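Local coordinates for imidazoleglycerol-phosphate dehydratase (PDB 5DNL), which catalyses the dehydration of D-erythro-1-(imidazol-4-yl)glycerol 3-phosphate to 3-(imidazol-4-yl)-2-oxopropyl phosphate, the sixth step of histidine biosynthesis, at residues 20-25 and 29-34; 120-125 and 153-158. All coordinates share one frame; numbering follows the deposited sequence.

Contact 1 of 2, residues 20-25 and 29-34. With MN (manganese (II) ion), chain E.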
loop_
_atom_site.group_PDB
_atom_site.type_symbol
_atom_site.label_atom_id
_atom_site.label_comp_id
_atom_site.label_asym_id
_atom_site.label_seq_id
_atom_site.Cartn_x
_atom_site.Cartn_y
_atom_site.Cartn_z
ATOM N N ILE A 20 -4.189 44.471 34.575
ATOM C CA ILE A 20 -4.328 43.026 34.399
ATOM C C ILE A 20 -3.001 42.427 34.832
ATOM O O ILE A 20 -2.006 42.523 34.115
ATOM C CB ILE A 20 -4.663 42.660 32.946
ATOM C CG1 ILE A 20 -6.022 43.266 32.578
ATOM C CG2 ILE A 20 -4.633 41.139 32.764
ATOM C CD1 ILE A 20 -6.437 43.044 31.139
ATOM N N LYS A 21 -3.002 41.803 36.011
ATOM C CA LYS A 21 -1.803 41.268 36.631
ATOM C C LYS A 21 -2.102 39.935 37.264
ATOM O O LYS A 21 -2.596 39.854 38.381
ATOM C CB LYS A 21 -1.268 42.242 37.691
ATOM C CG LYS A 21 -0.747 43.544 37.124
ATOM C CD LYS A 21 0.547 43.370 36.352
ATOM C CE LYS A 21 0.946 44.663 35.665
ATOM N NZ LYS A 21 2.223 44.487 34.921
ATOM N N THR A 22 -1.809 38.868 36.529
ATOM C CA THR A 22 -2.066 37.510 36.995
ATOM C C THR A 22 -0.838 36.782 37.494
ATOM O O THR A 22 -0.951 35.634 37.935
ATOM C CB THR A 22 -2.638 36.668 35.846
ATOM O OG1 THR A 22 -1.650 36.524 34.814
ATOM C CG2 THR A 22 -3.886 37.297 35.277
ATOM N N ASN A 23 0.323 37.417 37.414
ATOM C CA ASN A 23 1.624 36.769 37.660
ATOM C C ASN A 23 2.003 35.716 36.606
ATOM O O ASN A 23 2.829 34.854 36.857
ATOM C CB ASN A 23 1.717 36.215 39.094
ATOM C CG ASN A 23 1.521 37.295 40.128
ATOM O OD1 ASN A 23 2.308 38.238 40.189
ATOM N ND2 ASN A 23 0.449 37.195 40.914
ATOM N N ASP A 24 1.409 35.827 35.411
ATOM C CA ASP A 24 1.791 35.028 34.251
ATOM C C ASP A 24 1.810 36.037 33.088
ATOM O O ASP A 24 0.748 36.538 32.698
ATOM C CB ASP A 24 0.736 33.934 34.068
ATOM C CG ASP A 24 0.934 33.095 32.818
ATOM O OD1 ASP A 24 1.503 33.573 31.832
ATOM O OD2 ASP A 24 0.482 31.951 32.826
ATOM N N LEU A 25 2.996 36.359 32.561
ATOM C CA LEU A 25 3.094 37.419 31.565
ATOM C C LEU A 25 2.416 37.067 30.245
ATOM O O LEU A 25 1.934 37.958 29.536
ATOM C CB LEU A 25 4.546 37.823 31.296
ATOM C CG LEU A 25 5.303 38.402 32.489
ATOM C CD1 LEU A 25 6.719 38.816 32.085
ATOM C CD2 LEU A 25 4.565 39.574 33.099
ATOM N N HIS A 29 -0.840 39.219 28.714
ATOM C CA HIS A 29 -0.887 39.681 27.319
ATOM C C HIS A 29 -2.172 39.208 26.635
ATOM O O HIS A 29 -2.838 39.977 25.975
ATOM C CB HIS A 29 0.363 39.220 26.565
ATOM C CG HIS A 29 0.429 39.670 25.144
ATOM N ND1 HIS A 29 0.107 40.951 24.741
ATOM C CD2 HIS A 29 0.848 39.023 24.034
ATOM C CE1 HIS A 29 0.273 41.051 23.433
ATOM N NE2 HIS A 29 0.753 39.907 22.989
ATOM N N MET A 30 -2.522 37.939 26.808
ATOM C CA MET A 30 -3.722 37.392 26.184
ATOM C C MET A 30 -4.983 38.073 26.700
ATOM O O MET A 30 -5.878 38.371 25.922
ATOM C CB MET A 30 -3.813 35.882 26.413
ATOM C CG MET A 30 -2.759 35.041 25.703
ATOM S SD MET A 30 -2.578 35.324 23.938
ATOM C CE MET A 30 -1.220 36.479 23.951
ATOM N N LEU A 31 -5.039 38.318 28.008
ATOM C CA LEU A 31 -6.194 38.996 28.598
ATOM C C LEU A 31 -6.253 40.457 28.204
ATOM O O LEU A 31 -7.343 41.006 28.064
ATOM C CB LEU A 31 -6.221 38.863 30.112
ATOM C CG LEU A 31 -6.407 37.449 30.658
ATOM C CD1 LEU A 31 -6.143 37.442 32.152
ATOM C CD2 LEU A 31 -7.805 36.917 30.346
ATOM N N THR A 32 -5.100 41.091 28.045
ATOM C CA THR A 32 -5.054 42.472 27.541
ATOM C C THR A 32 -5.659 42.532 26.145
ATOM O O THR A 32 -6.495 43.393 25.849
ATOM C CB THR A 32 -3.623 43.018 27.585
ATOM O OG1 THR A 32 -3.178 43.050 28.945
ATOM C CG2 THR A 32 -3.533 44.428 27.011
ATOM N N ALA A 33 -5.302 41.563 25.298
ATOM C CA ALA A 33 -5.897 41.444 23.963
ATOM C C ALA A 33 -7.406 41.218 24.069
ATOM O O ALA A 33 -8.191 41.906 23.440
ATOM C CB ALA A 33 -5.240 40.303 23.195
ATOM N N PHE A 34 -7.816 40.260 24.892
ATOM C CA PHE A 34 -9.219 39.958 25.047
ATOM C C PHE A 34 -10.014 41.218 25.428
ATOM O O PHE A 34 -11.024 41.534 24.804
ATOM C CB PHE A 34 -9.441 38.870 26.103
ATOM C CG PHE A 34 -10.879 38.626 26.384
ATOM C CD1 PHE A 34 -11.626 37.863 25.523
ATOM C CD2 PHE A 34 -11.522 39.260 27.445
ATOM C CE1 PHE A 34 -12.983 37.696 25.740
ATOM C CE2 PHE A 34 -12.867 39.073 27.673
ATOM C CZ PHE A 34 -13.599 38.288 26.825
HETATM MN MN MN E . 1.648 39.438 21.020
#
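Ile20 and Leu31 meet where the short strand 20-21 packs against the middle of helix 25-38, the first two elements of a beta-alpha-beta unit completed by strand 42-48. Apolar contacts carry most of the interface. With Ile20 CG1 anti to the carbonyl carbon (chi1 -63°), Ile20 CG2 falls anti to the backbone N and comes 3.8 Å from Leu31 CB, while Ile20 CD1 at the end of the other branch reaches the helix backbone, 3.8 Å from Leu31 O. The two side chains cross at a slant. From the turn, Thr22 CG2 comes to 3.9 Å from Leu31 CD1, so Leu31 lies against both residues.

Polar groups shape the chain between strand and helix. Thr22 OG1 accepts from Asp24 N at 3.2 Å in an ST turn and also bonds Asp28. Asp24 is the N-cap, its OD1 receiving Leu27 N, while OD2 is salt-bridged to Arg51. In the first helical turn His29 N donates to Leu25 O at 3.2 Å.

Metal binding occupies the helix flank. With CG opposite its backbone N (chi1 -179°), the His29 ring leads away from the strand to an active-site manganese ion, whose six ligands are completed by His145, Glu149, His53 of a neighbouring subunit, and triazole N1 and hydroxyl O13 of the bound inhibitor; His29 NE2 lies 2.2 Å from the metal.

Contact 2 of 2, residues 120-125 and 153-158; sequences KEFVWG and KGLGMA. With MN (manganese (II) ion), chain D; 5DL ([(2S)-2-hydroxy-3-(1H-1,2,4-triazol-1-yl)propyl]phosphonic acid), chain F.
Helices 116-130 and 144-162 face each other through Val123 and Leu155, whose CA atoms, 9.3 Å apart, form the closest pair of the two segments. Both segments are regular helix, bonded internally by links such as Trp124 N to Lys120 O and Met157 N to Lys153 O. No hydrogen bond joins them, and the contact is small and wholly apolar.

Leu155 reaches across with a single methyl: Leu155 CD1 lies 4.0 Å from Phe122 CE2, at the ring edge and in the ring plane, and 4.4 Å from Val123 CG2. Phe122 turns CG opposite its backbone N (chi1 167°), directing the ring at the leucine.

Outside this interface each helix serves an active site. Glu121 places OE1 2.2 Å from a manganese ion, which also holds a water and is bound by His52, Glu56 and His146 of a neighbouring subunit. Lys153 stretches out in an extended chain, and its NZ donates to O12 of the inhibitor phosphonate at 2.8 Å; Arg76, Arg98, Ser171 and Lys173 of another subunit bind the same inhibitor.

Helix 116-130 is the crossover of the beta-alpha-beta unit joining strands 100-104 and 133-140, helix 144-162 follows that unit, and both lie on its sheet; Val123 and Leu155 rest on Ile134, while Leu31 and Phe34 of helix 25-38 cover Phe122 and Leu155, respectively.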
loop_
_atom_site.group_PDB
_atom_site.type_symbol
_atom_site.label_atom_id
_atom_site.label_comp_id
_atom_site.label_asym_id
_atom_site.label_seq_id
_atom_site.Cartn_x
_atom_site.Cartn_y
_atom_site.Cartn_z
ATOM N N LYS A 120 -7.050 25.594 25.956
ATOM C CA LYS A 120 -8.283 24.801 26.060
ATOM C C LYS A 120 -8.918 24.949 27.437
ATOM O O LYS A 120 -10.148 25.045 27.551
ATOM C CB LYS A 120 -8.054 23.319 25.758
ATOM C CG LYS A 120 -7.854 23.019 24.291
ATOM C CD LYS A 120 -7.702 21.519 24.068
ATOM C CE LYS A 120 -7.671 21.161 22.599
ATOM N NZ LYS A 120 -7.445 19.697 22.443
ATOM N N GLU A 121 -8.102 24.962 28.488
ATOM C CA GLU A 121 -8.662 25.055 29.836
ATOM C C GLU A 121 -9.226 26.449 30.131
ATOM O O GLU A 121 -10.270 26.574 30.796
ATOM C CB GLU A 121 -7.667 24.565 30.876
ATOM C CG GLU A 121 -7.514 23.063 30.801
ATOM C CD GLU A 121 -8.815 22.360 31.090
ATOM O OE1 GLU A 121 -9.260 22.332 32.264
ATOM O OE2 GLU A 121 -9.444 21.898 30.114
ATOM N N PHE A 122 -8.592 27.488 29.611
ATOM C CA PHE A 122 -9.188 28.818 29.707
ATOM C C PHE A 122 -10.556 28.858 29.000
ATOM O O PHE A 122 -11.542 29.374 29.547
ATOM C CB PHE A 122 -8.257 29.887 29.104
ATOM C CG PHE A 122 -8.945 31.219 28.883
ATOM C CD1 PHE A 122 -9.085 32.119 29.926
ATOM C CD2 PHE A 122 -9.485 31.540 27.654
ATOM C CE1 PHE A 122 -9.758 33.325 29.741
ATOM C CE2 PHE A 122 -10.143 32.738 27.462
ATOM C CZ PHE A 122 -10.283 33.625 28.502
ATOM N N VAL A 123 -10.621 28.330 27.778
ATOM C CA VAL A 123 -11.845 28.383 26.974
ATOM C C VAL A 123 -12.957 27.556 27.607
ATOM O O VAL A 123 -14.120 28.003 27.681
ATOM C CB VAL A 123 -11.601 27.984 25.501
ATOM C CG1 VAL A 123 -12.902 27.984 24.727
ATOM C CG2 VAL A 123 -10.619 28.957 24.844
ATOM N N TRP A 124 -12.639 26.345 28.077
ATOM C CA TRP A 124 -13.621 25.563 28.812
ATOM C C TRP A 124 -14.084 26.253 30.080
ATOM O O TRP A 124 -15.271 26.199 30.411
ATOM C CB TRP A 124 -13.109 24.152 29.148
ATOM C CG TRP A 124 -13.524 23.107 28.172
ATOM C CD1 TRP A 124 -12.717 22.441 27.288
ATOM C CD2 TRP A 124 -14.839 22.598 27.984
ATOM N NE1 TRP A 124 -13.467 21.526 26.575
ATOM C CE2 TRP A 124 -14.765 21.600 26.988
ATOM C CE3 TRP A 124 -16.070 22.869 28.571
ATOM C CZ2 TRP A 124 -15.897 20.891 26.556
ATOM C CZ3 TRP A 124 -17.182 22.147 28.145
ATOM C CH2 TRP A 124 -17.079 21.177 27.159
ATOM N N GLY A 125 -13.159 26.903 30.780
ATOM C CA GLY A 125 -13.511 27.651 31.986
ATOM C C GLY A 125 -14.486 28.773 31.646
ATOM O O GLY A 125 -15.523 28.947 32.320
ATOM N N LYS A 153 -7.985 37.624 20.700
ATOM C CA LYS A 153 -8.565 38.806 20.029
ATOM C C LYS A 153 -9.967 38.472 19.525
ATOM O O LYS A 153 -10.913 39.262 19.667
ATOM C CB LYS A 153 -7.705 39.246 18.846
ATOM C CG LYS A 153 -6.348 39.842 19.165
ATOM C CD LYS A 153 -5.724 40.413 17.901
ATOM C CE LYS A 153 -4.408 41.144 18.155
ATOM N NZ LYS A 153 -4.008 41.868 16.915
ATOM N N GLY A 154 -10.097 37.290 18.923
ATOM C CA GLY A 154 -11.352 36.829 18.402
ATOM C C GLY A 154 -12.425 36.623 19.438
ATOM O O GLY A 154 -13.580 36.942 19.193
ATOM N N LEU A 155 -12.064 36.027 20.566
ATOM C CA LEU A 155 -13.002 35.925 21.688
ATOM C C LEU A 155 -13.502 37.297 22.114
ATOM O O LEU A 155 -14.695 37.468 22.365
ATOM C CB LEU A 155 -12.368 35.194 22.857
ATOM C CG LEU A 155 -12.297 33.676 22.693
ATOM C CD1 LEU A 155 -11.324 33.108 23.708
ATOM C CD2 LEU A 155 -13.661 33.034 22.841
ATOM N N GLY A 156 -12.592 38.263 22.204
ATOM C CA GLY A 156 -12.999 39.619 22.578
ATOM C C GLY A 156 -13.969 40.200 21.575
ATOM O O GLY A 156 -15.049 40.685 21.969
ATOM N N MET A 157 -13.634 40.119 20.290
ATOM C CA MET A 157 -14.507 40.649 19.234
ATOM C C MET A 157 -15.860 39.945 19.202
ATOM O O MET A 157 -16.877 40.577 19.041
ATOM C CB MET A 157 -13.860 40.505 17.860
ATOM C CG MET A 157 -12.644 41.351 17.617
ATOM S SD MET A 157 -13.059 43.077 17.317
ATOM C CE MET A 157 -14.737 42.872 16.784
ATOM N N ALA A 158 -15.861 38.626 19.334
ATOM C CA ALA A 158 -17.100 37.862 19.266
ATOM C C ALA A 158 -18.014 38.179 20.424
ATOM O O ALA A 158 -19.234 38.354 20.243
ATOM C CB ALA A 158 -16.816 36.363 19.197
HETATM MN MN MN D . -8.618 21.608 34.217
HETATM N N1 5DL F . 2.368 39.288 18.905
HETATM C C3 5DL F . 2.565 39.904 16.750
HETATM N N2 5DL F . 1.885 40.076 17.890
HETATM C C8 5DL F . -0.283 43.034 19.009
HETATM C C7 5DL F . 0.947 42.124 19.013
HETATM C C6 5DL F . 0.756 40.992 18.015
HETATM C C5 5DL F . 3.377 38.636 18.316
HETATM O O10 5DL F . 0.543 44.320 16.807
HETATM P P9 5DL F . -0.712 43.795 17.419
HETATM O O11 5DL F . -1.737 44.860 17.724
HETATM O O12 5DL F . -1.357 42.746 16.526
HETATM O O13 5DL F . 1.178 41.567 20.316
HETATM N N4 5DL F . 3.533 38.976 17.016
HETATM O O HOH W 1 -10.656 21.129 34.905
#

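How the contacts relate
Contact 2 lies near the centre of the chain, and all its touching residues are buried; contact 1 lies farther out and is only partly buried. Contact 1 joins neighbours in sequence, a strand and the helix that follows it, and mixes apolar packing with turn and capping bonds. Contact 2 brings together two successive helices with one strand between them by side-chain packing alone. Helix 25-38 connects them: Phe34 CD1 lies 3.5 Å from Gly156 N. One inhibitor molecule also ties them: His29 of contact 1 holds the manganese bound by its triazole and hydroxyl, and Lys153 of contact 2 grips its phosphonate, while Glu121 serves another manganese ion.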